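Local structure of putative cell adhesion protein (Bacteroides eggerthii, 4GPV) at residues L51-P65 and L95-L109. The protein is probably a FimA-like fimbrial subunit that assembles with others into a distinct type of bacterial pilus, with a presumed role in cell adhesion. Residues are numbered along the deposited sequence; the frame is centred on the assembly and turned at random. Where two conformers were deposited one is given.
Sequences LVFLFREGGALDCAP and LAGGLFATVKTETDL
One face of a beta-strand, lined by Leu-51, Phe-53 and Phe-55, is covered by Leu-95, Phe-100, Val-103, Glu-106 and Leu-109 from a looping segment that ends in a short helix. The i, i+2 spacing of Leu-51, Phe-53 and Phe-55 identifies the face. Leu-109 reaches two rings. Its CD1 stands over the face of Phe-53, 4.0 Å from the ring centroid and 11° off the normal, whereas CD2 touches both Phe-53 and the edge of Phe-55, the latter at CE2, 3.6 Å away. On the Phe-53 rim, CZ abuts Phe-100 CB at 3.5 Å; the two ring planes are oblique, 50° apart. Leu-51 CD1 then packs on Phe-100 CD2 (3.7 Å).

Phe-55 lies under the helix start. A chi1 of -62° turns its ring away from its own carbonyl carbon, and one face meets Glu-106 CB, 3.9 Å from the centroid, a CH-pi contact. Were Phe-55 an alanine, Glu-106 CB and Leu-109 CD2 would probably lose their aromatic partner, with a gap opening against the first helical turn. The same helical turn is tied to the turn after the strand by Glu-106 N, which donates to Gly-59 O (2.9 Å). Thr-105, the N-cap, forms a capping box with Asp-108: Asp-108 N donates to Thr-105 OG1 at 3.2 Å, and Thr-105 N donates back to Asp-108 OD2. Glu-106 OE1 accepts from two waters, one also donating to Arg-56 O and the other to Glu-57 O, while OE2 bonds Tyr-87 OH.

Tyr-87 belongs to strand 83-90, which pairs antiparallel with strand 50-56; strand 66-68 pairs with 50-56 as well. Helix 106-111 thus packs against this sheet, and beyond Phe-53 the Phe-100 ring meets Phe-194 edge-to-face.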
ATOM      1  N   LEU A  51       7.155   4.232 -17.495  1.00 18.17           N
ATOM      2  CA  LEU A  51       6.637   5.131 -18.521  1.00 19.34           C
ATOM      3  C   LEU A  51       7.084   6.544 -18.190  1.00 21.20           C
ATOM      4  O   LEU A  51       7.036   6.947 -17.027  1.00 19.54           O
ATOM      5  CB  LEU A  51       5.092   5.088 -18.641  1.00 20.34           C
ATOM      6  CG  LEU A  51       4.435   3.713 -18.898  1.00 24.36           C
ATOM      7  CD1 LEU A  51       2.913   3.782 -18.670  1.00 22.72           C
ATOM      8  CD2 LEU A  51       4.713   3.245 -20.315  1.00 28.39           C
ATOM      9  N   VAL A  52       7.452   7.308 -19.203  1.00 19.66           N
ATOM     10  CA  VAL A  52       7.810   8.726 -19.032  1.00 18.48           C
ATOM     11  C   VAL A  52       6.826   9.547 -19.884  1.00 23.30           C
ATOM     12  O   VAL A  52       6.697   9.317 -21.095  1.00 24.00           O
ATOM     13  CB  VAL A  52       9.290   9.104 -19.381  1.00 22.46           C
ATOM     14  CG1 VAL A  52       9.590  10.581 -19.078  1.00 22.48           C
ATOM     15  CG2 VAL A  52      10.302   8.198 -18.678  1.00 21.74           C
ATOM     16  N   PHE A  53       6.133  10.485 -19.241  1.00 20.78           N
ATOM     17  CA  PHE A  53       5.209  11.399 -19.900  1.00 20.42           C
ATOM     18  C   PHE A  53       5.809  12.790 -19.865  1.00 23.69           C
ATOM     19  O   PHE A  53       6.246  13.239 -18.805  1.00 22.98           O
ATOM     20  CB  PHE A  53       3.825  11.407 -19.217  1.00 22.34           C
ATOM     21  CG  PHE A  53       3.202  10.046 -19.040  1.00 24.49           C
ATOM     22  CD1 PHE A  53       3.573   9.227 -17.974  1.00 27.26           C
ATOM     23  CD2 PHE A  53       2.225   9.595 -19.919  1.00 27.99           C
ATOM     24  CE1 PHE A  53       3.007   7.958 -17.812  1.00 28.03           C
ATOM     25  CE2 PHE A  53       1.659   8.320 -19.762  1.00 31.30           C
ATOM     26  CZ  PHE A  53       2.055   7.511 -18.715  1.00 29.44           C
ATOM     27  N   LEU A  54       5.829  13.473 -21.013  1.00 21.81           N
ATOM     28  CA  LEU A  54       6.356  14.823 -21.079  1.00 21.99           C
ATOM     29  C   LEU A  54       5.236  15.762 -21.471  1.00 25.18           C
ATOM     30  O   LEU A  54       4.515  15.464 -22.416  1.00 24.81           O
ATOM     31  CB  LEU A  54       7.514  14.934 -22.089  1.00 22.58           C
ATOM     32  CG  LEU A  54       8.763  14.098 -21.804  1.00 27.41           C
ATOM     33  CD1 LEU A  54       9.742  14.158 -23.009  1.00 28.23           C
ATOM     34  CD2 LEU A  54       9.455  14.572 -20.563  1.00 26.13           C
ATOM     35  N   PHE A  55       5.065  16.873 -20.738  1.00 22.59           N
ATOM     36  CA  PHE A  55       3.975  17.803 -21.049  1.00 22.77           C
ATOM     37  C   PHE A  55       4.455  19.200 -21.282  1.00 26.45           C
ATOM     38  O   PHE A  55       5.408  19.641 -20.649  1.00 25.06           O
ATOM     39  CB  PHE A  55       2.945  17.827 -19.907  1.00 23.85           C
ATOM     40  CG  PHE A  55       2.283  16.493 -19.695  1.00 23.52           C
ATOM     41  CD1 PHE A  55       1.295  16.045 -20.564  1.00 26.42           C
ATOM     42  CD2 PHE A  55       2.664  15.671 -18.647  1.00 24.27           C
ATOM     43  CE1 PHE A  55       0.701  14.792 -20.382  1.00 24.98           C
ATOM     44  CE2 PHE A  55       2.065  14.418 -18.462  1.00 24.14           C
ATOM     45  CZ  PHE A  55       1.092  13.988 -19.326  1.00 21.57           C
ATOM     46  N   ARG A  56       3.747  19.916 -22.159  1.00 24.26           N
ATOM     47  CA  ARG A  56       4.019  21.319 -22.442  1.00 26.34           C
ATOM     48  C   ARG A  56       3.366  22.189 -21.336  1.00 31.99           C
ATOM     49  O   ARG A  56       2.641  21.656 -20.487  1.00 31.93           O
ATOM     50  CB  ARG A  56       3.528  21.684 -23.846  1.00 26.85           C
ATOM     51  CG  ARG A  56       4.240  20.848 -24.893  1.00 27.38           C
ATOM     52  CD  ARG A  56       3.868  21.155 -26.326  1.00 30.78           C
ATOM     53  NE  ARG A  56       4.627  20.246 -27.180  1.00 28.74           N
ATOM     54  CZ  ARG A  56       4.255  19.832 -28.385  1.00 35.05           C
ATOM     55  NH1 ARG A  56       3.156  20.318 -28.955  1.00 27.59           N
ATOM     56  NH2 ARG A  56       5.007  18.975 -29.055  1.00 25.36           N
ATOM     57  N   GLU A  57       3.630  23.517 -21.356  1.00 31.28           N
ATOM     58  CA  GLU A  57       3.118  24.474 -20.365  0.50 30.81           C
ATOM     59  C   GLU A  57       1.586  24.387 -20.236  1.00 33.88           C
ATOM     60  O   GLU A  57       1.061  24.434 -19.119  1.00 34.25           O
ATOM     61  CB  GLU A  57       3.571  25.906 -20.736  0.50 33.09           C
ATOM     62  CG  GLU A  57       3.127  27.024 -19.796  0.50 43.43           C
ATOM     63  CD  GLU A  57       3.562  26.983 -18.342  0.50 65.95           C
ATOM     64  OE1 GLU A  57       4.666  26.468 -18.053  0.50 59.11           O
ATOM     65  OE2 GLU A  57       2.810  27.512 -17.492  0.50 62.69           O
ATOM     66  N   GLY A  58       0.900  24.226 -21.357  1.00 32.31           N
ATOM     67  CA  GLY A  58      -0.555  24.136 -21.375  1.00 33.80           C
ATOM     68  C   GLY A  58      -1.164  22.766 -21.161  1.00 34.46           C
ATOM     69  O   GLY A  58      -2.358  22.587 -21.416  1.00 33.38           O
ATOM     70  N   GLY A  59      -0.340  21.802 -20.746  1.00 30.34           N
ATOM     71  CA  GLY A  59      -0.777  20.439 -20.457  1.00 29.34           C
ATOM     72  C   GLY A  59      -0.794  19.446 -21.607  1.00 31.42           C
ATOM     73  O   GLY A  59      -1.036  18.272 -21.356  1.00 29.60           O
ATOM     74  N   ALA A  60      -0.511  19.861 -22.851  1.00 27.58           N
ATOM     75  CA  ALA A  60      -0.500  18.899 -23.963  1.00 26.59           C
ATOM     76  C   ALA A  60       0.704  17.963 -23.876  1.00 28.80           C
ATOM     77  O   ALA A  60       1.769  18.373 -23.403  1.00 28.59           O
ATOM     78  CB  ALA A  60      -0.468  19.627 -25.308  1.00 28.08           C
ATOM     79  N   LEU A  61       0.554  16.726 -24.367  1.00 25.38           N
ATOM     80  CA  LEU A  61       1.693  15.806 -24.459  1.00 25.18           C
ATOM     81  C   LEU A  61       2.731  16.416 -25.430  1.00 29.00           C
ATOM     82  O   LEU A  61       2.376  16.942 -26.480  1.00 28.85           O
ATOM     83  CB  LEU A  61       1.259  14.421 -24.948  1.00 25.88           C
ATOM     84  CG  LEU A  61       0.787  13.464 -23.862  1.00 28.34           C
ATOM     85  CD1 LEU A  61       0.064  12.298 -24.472  1.00 29.63           C
ATOM     86  CD2 LEU A  61       1.965  12.980 -22.991  1.00 27.37           C
ATOM     87  N   ASP A  62       3.996  16.385 -25.051  1.00 25.20           N
ATOM     88  CA  ASP A  62       5.037  16.963 -25.901  1.00 24.09           C
ATOM     89  C   ASP A  62       5.457  15.960 -26.974  1.00 27.70           C
ATOM     90  O   ASP A  62       6.021  16.324 -28.001  1.00 26.67           O
ATOM     91  CB  ASP A  62       6.217  17.387 -25.022  1.00 25.56           C
ATOM     92  CG  ASP A  62       7.334  18.042 -25.808  1.00 31.30           C
ATOM     93  OD1 ASP A  62       7.053  19.030 -26.543  1.00 30.90           O
ATOM     94  OD2 ASP A  62       8.451  17.518 -25.771  1.00 33.57           O
ATOM     95  N   CYS A  63       5.118  14.692 -26.733  1.00 26.14           N
ATOM     96  CA  CYS A  63       5.364  13.542 -27.588  1.00 27.26           C
ATOM     97  C   CYS A  63       4.662  12.332 -26.976  1.00 30.15           C
ATOM     98  O   CYS A  63       4.211  12.389 -25.820  1.00 27.79           O
ATOM     99  CB  CYS A  63       6.868  13.299 -27.747  1.00 28.96           C
ATOM    100  SG  CYS A  63       7.754  13.106 -26.169  1.00 32.45           S
ATOM    101  N   ALA A  64       4.607  11.216 -27.733  1.00 30.38           N
ATOM    102  CA  ALA A  64       4.004   9.976 -27.217  1.00 29.48           C
ATOM    103  C   ALA A  64       4.813   9.467 -25.986  1.00 31.83           C
ATOM    104  O   ALA A  64       6.032   9.622 -25.940  1.00 30.02           O
ATOM    105  CB  ALA A  64       3.955   8.911 -28.320  1.00 31.39           C
ATOM    106  N   PRO A  65       4.156   8.871 -24.977  1.00 27.28           N
ATOM    107  CA  PRO A  65       4.898   8.394 -23.790  1.00 26.14           C
ATOM    108  C   PRO A  65       6.010   7.394 -24.107  1.00 27.70           C
ATOM    109  O   PRO A  65       5.920   6.597 -25.057  1.00 27.96           O
ATOM    110  CB  PRO A  65       3.809   7.763 -22.920  1.00 27.62           C
ATOM    111  CG  PRO A  65       2.552   8.468 -23.368  1.00 30.63           C
ATOM    112  CD  PRO A  65       2.710   8.627 -24.835  1.00 28.56           C
ATOM    113  N   LEU A  95       2.472   0.125 -22.045  1.00 24.78           N
ATOM    114  CA  LEU A  95       1.564   1.248 -22.208  1.00 24.04           C
ATOM    115  C   LEU A  95       0.205   0.793 -22.781  1.00 29.09           C
ATOM    116  O   LEU A  95      -0.826   1.120 -22.198  1.00 27.62           O
ATOM    117  CB  LEU A  95       2.208   2.330 -23.111  1.00 24.66           C
ATOM    118  CG  LEU A  95       1.339   3.571 -23.440  1.00 27.76           C
ATOM    119  CD1 LEU A  95       1.045   4.412 -22.190  1.00 26.28           C
ATOM    120  CD2 LEU A  95       1.975   4.431 -24.540  1.00 28.45           C
ATOM    121  N   ALA A  96       0.207   0.062 -23.926  1.00 28.63           N
ATOM    122  CA  ALA A  96      -1.022  -0.337 -24.629  1.00 30.56           C
ATOM    123  C   ALA A  96      -1.904  -1.246 -23.777  1.00 34.74           C
ATOM    124  O   ALA A  96      -1.411  -2.177 -23.146  1.00 33.86           O
ATOM    125  CB  ALA A  96      -0.687  -1.012 -25.947  1.00 32.43           C
ATOM    126  N   GLY A  97      -3.184  -0.893 -23.693  1.00 34.27           N
ATOM    127  CA  GLY A  97      -4.154  -1.630 -22.881  1.00 36.12           C
ATOM    128  C   GLY A  97      -4.002  -1.443 -21.378  1.00 40.58           C
ATOM    129  O   GLY A  97      -4.766  -2.027 -20.603  1.00 42.61           O
ATOM    130  N   GLY A  98      -3.004  -0.657 -20.969  1.00 33.36           N
ATOM    131  CA  GLY A  98      -2.706  -0.374 -19.568  1.00 30.64           C
ATOM    132  C   GLY A  98      -3.468   0.814 -19.015  1.00 29.92           C
ATOM    133  O   GLY A  98      -4.292   1.434 -19.706  1.00 29.07           O
ATOM    134  N   LEU A  99      -3.167   1.168 -17.751  1.00 25.41           N
ATOM    135  CA  LEU A  99      -3.848   2.259 -17.055  1.00 24.05           C
ATOM    136  C   LEU A  99      -3.707   3.625 -17.711  1.00 25.64           C
ATOM    137  O   LEU A  99      -4.594   4.468 -17.548  1.00 24.91           O
ATOM    138  CB  LEU A  99      -3.340   2.348 -15.601  1.00 23.35           C
ATOM    139  CG  LEU A  99      -3.714   1.151 -14.714  1.00 26.51           C
ATOM    140  CD1 LEU A  99      -2.988   1.222 -13.429  1.00 25.62           C
ATOM    141  CD2 LEU A  99      -5.231   1.075 -14.458  1.00 30.16           C
ATOM    142  N   PHE A 100      -2.620   3.832 -18.460  1.00 20.92           N
ATOM    143  CA  PHE A 100      -2.265   5.115 -19.035  1.00 20.47           C
ATOM    144  C   PHE A 100      -2.488   5.230 -20.544  1.00 25.78           C
ATOM    145  O   PHE A 100      -2.165   6.282 -21.114  1.00 25.97           O
ATOM    146  CB  PHE A 100      -0.796   5.402 -18.737  1.00 20.99           C
ATOM    147  CG  PHE A 100      -0.536   5.388 -17.252  1.00 21.46           C
ATOM    148  CD1 PHE A 100      -0.771   6.522 -16.479  1.00 21.46           C
ATOM    149  CD2 PHE A 100      -0.106   4.227 -16.618  1.00 22.76           C
ATOM    150  CE1 PHE A 100      -0.576   6.488 -15.089  1.00 21.46           C
ATOM    151  CE2 PHE A 100       0.089   4.194 -15.236  1.00 23.27           C
ATOM    152  CZ  PHE A 100      -0.125   5.338 -14.492  1.00 19.99           C
ATOM    153  N   ALA A 101      -3.015   4.170 -21.171  1.00 23.90           N
ATOM    154  CA  ALA A 101      -3.239   4.107 -22.633  1.00 25.93           C
ATOM    155  C   ALA A 101      -4.092   5.255 -23.203  1.00 31.69           C
ATOM    156  O   ALA A 101      -3.915   5.602 -24.386  1.00 30.78           O
ATOM    157  CB  ALA A 101      -3.901   2.790 -22.980  1.00 28.04           C
ATOM    158  N   THR A 102      -5.029   5.832 -22.408  1.00 27.97           N
ATOM    159  CA  THR A 102      -5.910   6.901 -22.930  1.00 27.72           C
ATOM    160  C   THR A 102      -5.477   8.308 -22.465  1.00 31.50           C
ATOM    161  O   THR A 102      -6.200   9.273 -22.697  1.00 31.42           O
ATOM    162  CB  THR A 102      -7.385   6.635 -22.548  1.00 36.00           C
ATOM    163  OG1 THR A 102      -7.557   6.786 -21.137  1.00 36.54           O
ATOM    164  CG2 THR A 102      -7.889   5.277 -23.028  1.00 36.18           C
ATOM    165  N   VAL A 103      -4.313   8.430 -21.793  1.00 25.71           N
ATOM    166  CA  VAL A 103      -3.802   9.733 -21.338  1.00 24.43           C
ATOM    167  C   VAL A 103      -3.446  10.591 -22.562  1.00 27.85           C
ATOM    168  O   VAL A 103      -2.654  10.154 -23.410  1.00 27.51           O
ATOM    169  CB  VAL A 103      -2.589   9.586 -20.395  1.00 26.22           C
ATOM    170  CG1 VAL A 103      -1.890  10.921 -20.172  1.00 26.51           C
ATOM    171  CG2 VAL A 103      -3.002   8.967 -19.061  1.00 25.66           C
ATOM    172  N   LYS A 104      -4.036  11.795 -22.652  1.00 24.68           N
ATOM    173  CA  LYS A 104      -3.787  12.711 -23.765  1.00 25.65           C
ATOM    174  C   LYS A 104      -3.190  14.010 -23.271  1.00 30.50           C
ATOM    175  O   LYS A 104      -2.556  14.742 -24.042  1.00 31.88           O
ATOM    176  CB  LYS A 104      -5.090  13.031 -24.529  1.00 28.85           C
ATOM    177  CG  LYS A 104      -5.996  11.847 -24.837  1.00 36.99           C
ATOM    178  CD  LYS A 104      -5.580  11.066 -26.063  1.00 38.75           C
ATOM    179  CE  LYS A 104      -6.622  10.040 -26.410  1.00 40.85           C
ATOM    180  NZ  LYS A 104      -6.022   8.904 -27.138  1.00 57.28           N
ATOM    181  N   THR A 105      -3.483  14.347 -22.007  1.00 25.81           N
ATOM    182  CA  THR A 105      -3.066  15.590 -21.373  1.00 25.69           C
ATOM    183  C   THR A 105      -2.581  15.383 -19.949  1.00 28.47           C
ATOM    184  O   THR A 105      -2.782  14.322 -19.353  1.00 26.51           O
ATOM    185  CB  THR A 105      -4.233  16.592 -21.332  1.00 34.23           C
ATOM    186  OG1 THR A 105      -5.227  16.075 -20.439  1.00 30.25           O
ATOM    187  CG2 THR A 105      -4.806  16.941 -22.717  1.00 35.56           C
ATOM    188  N   GLU A 106      -1.995  16.442 -19.374  1.00 26.50           N
ATOM    189  CA  GLU A 106      -1.506  16.404 -18.001  1.00 24.94           C
ATOM    190  C   GLU A 106      -2.677  16.207 -17.038  1.00 28.91           C
ATOM    191  O   GLU A 106      -2.563  15.419 -16.104  1.00 26.89           O
ATOM    192  CB  GLU A 106      -0.758  17.702 -17.718  1.00 26.98           C
ATOM    193  CG  GLU A 106      -0.018  17.736 -16.395  1.00 30.40           C
ATOM    194  CD  GLU A 106       0.856  18.964 -16.247  1.00 43.06           C
ATOM    195  OE1 GLU A 106       0.860  19.814 -17.168  1.00 42.76           O
ATOM    196  OE2 GLU A 106       1.551  19.072 -15.214  1.00 34.59           O
ATOM    197  N   THR A 107      -3.824  16.869 -17.315  1.00 27.71           N
ATOM    198  CA  THR A 107      -5.051  16.723 -16.517  1.00 27.73           C
ATOM    199  C   THR A 107      -5.455  15.242 -16.501  1.00 29.54           C
ATOM    200  O   THR A 107      -5.738  14.724 -15.428  1.00 29.60           O
ATOM    201  CB  THR A 107      -6.158  17.640 -17.069  1.00 36.73           C
ATOM    202  OG1 THR A 107      -5.699  18.991 -17.007  1.00 38.78           O
ATOM    203  CG2 THR A 107      -7.477  17.530 -16.277  1.00 40.60           C
ATOM    204  N   ASP A 108      -5.381  14.539 -17.652  1.00 26.54           N
ATOM    205  CA  ASP A 108      -5.704  13.103 -17.703  1.00 25.50           C
ATOM    206  C   ASP A 108      -4.795  12.275 -16.841  1.00 28.64           C
ATOM    207  O   ASP A 108      -5.272  11.383 -16.136  1.00 28.49           O
ATOM    208  CB  ASP A 108      -5.611  12.538 -19.126  1.00 26.98           C
ATOM    209  CG  ASP A 108      -6.637  13.070 -20.099  1.00 35.66           C
ATOM    210  OD1 ASP A 108      -7.708  13.544 -19.635  1.00 35.79           O
ATOM    211  OD2 ASP A 108      -6.397  12.961 -21.332  1.00 33.90           O
ATOM    212  N   LEU A 109      -3.472  12.509 -16.946  1.00 22.99           N
ATOM    213  CA  LEU A 109      -2.523  11.706 -16.192  1.00 21.37           C
ATOM    214  C   LEU A 109      -2.737  11.880 -14.685  1.00 25.59           C
ATOM    215  O   LEU A 109      -2.690  10.899 -13.949  1.00 24.80           O
ATOM    216  CB  LEU A 109      -1.082  12.073 -16.563  1.00 21.53           C
ATOM    217  CG  LEU A 109      -0.004  11.333 -15.762  1.00 25.15           C
ATOM    218  CD1 LEU A 109      -0.001   9.872 -16.057  1.00 23.73           C
ATOM    219  CD2 LEU A 109       1.342  11.883 -16.043  1.00 25.73           C
TER
HETATM  220  O   HOH W   1       3.181  20.959 -17.789  1.00 31.05           O
HETATM  221  O   HOH W   2      -0.217  22.293 -17.466  1.00 56.97           O
HETATM  222  O   HOH W   3      -1.929  16.347 -25.946  1.00 32.24           O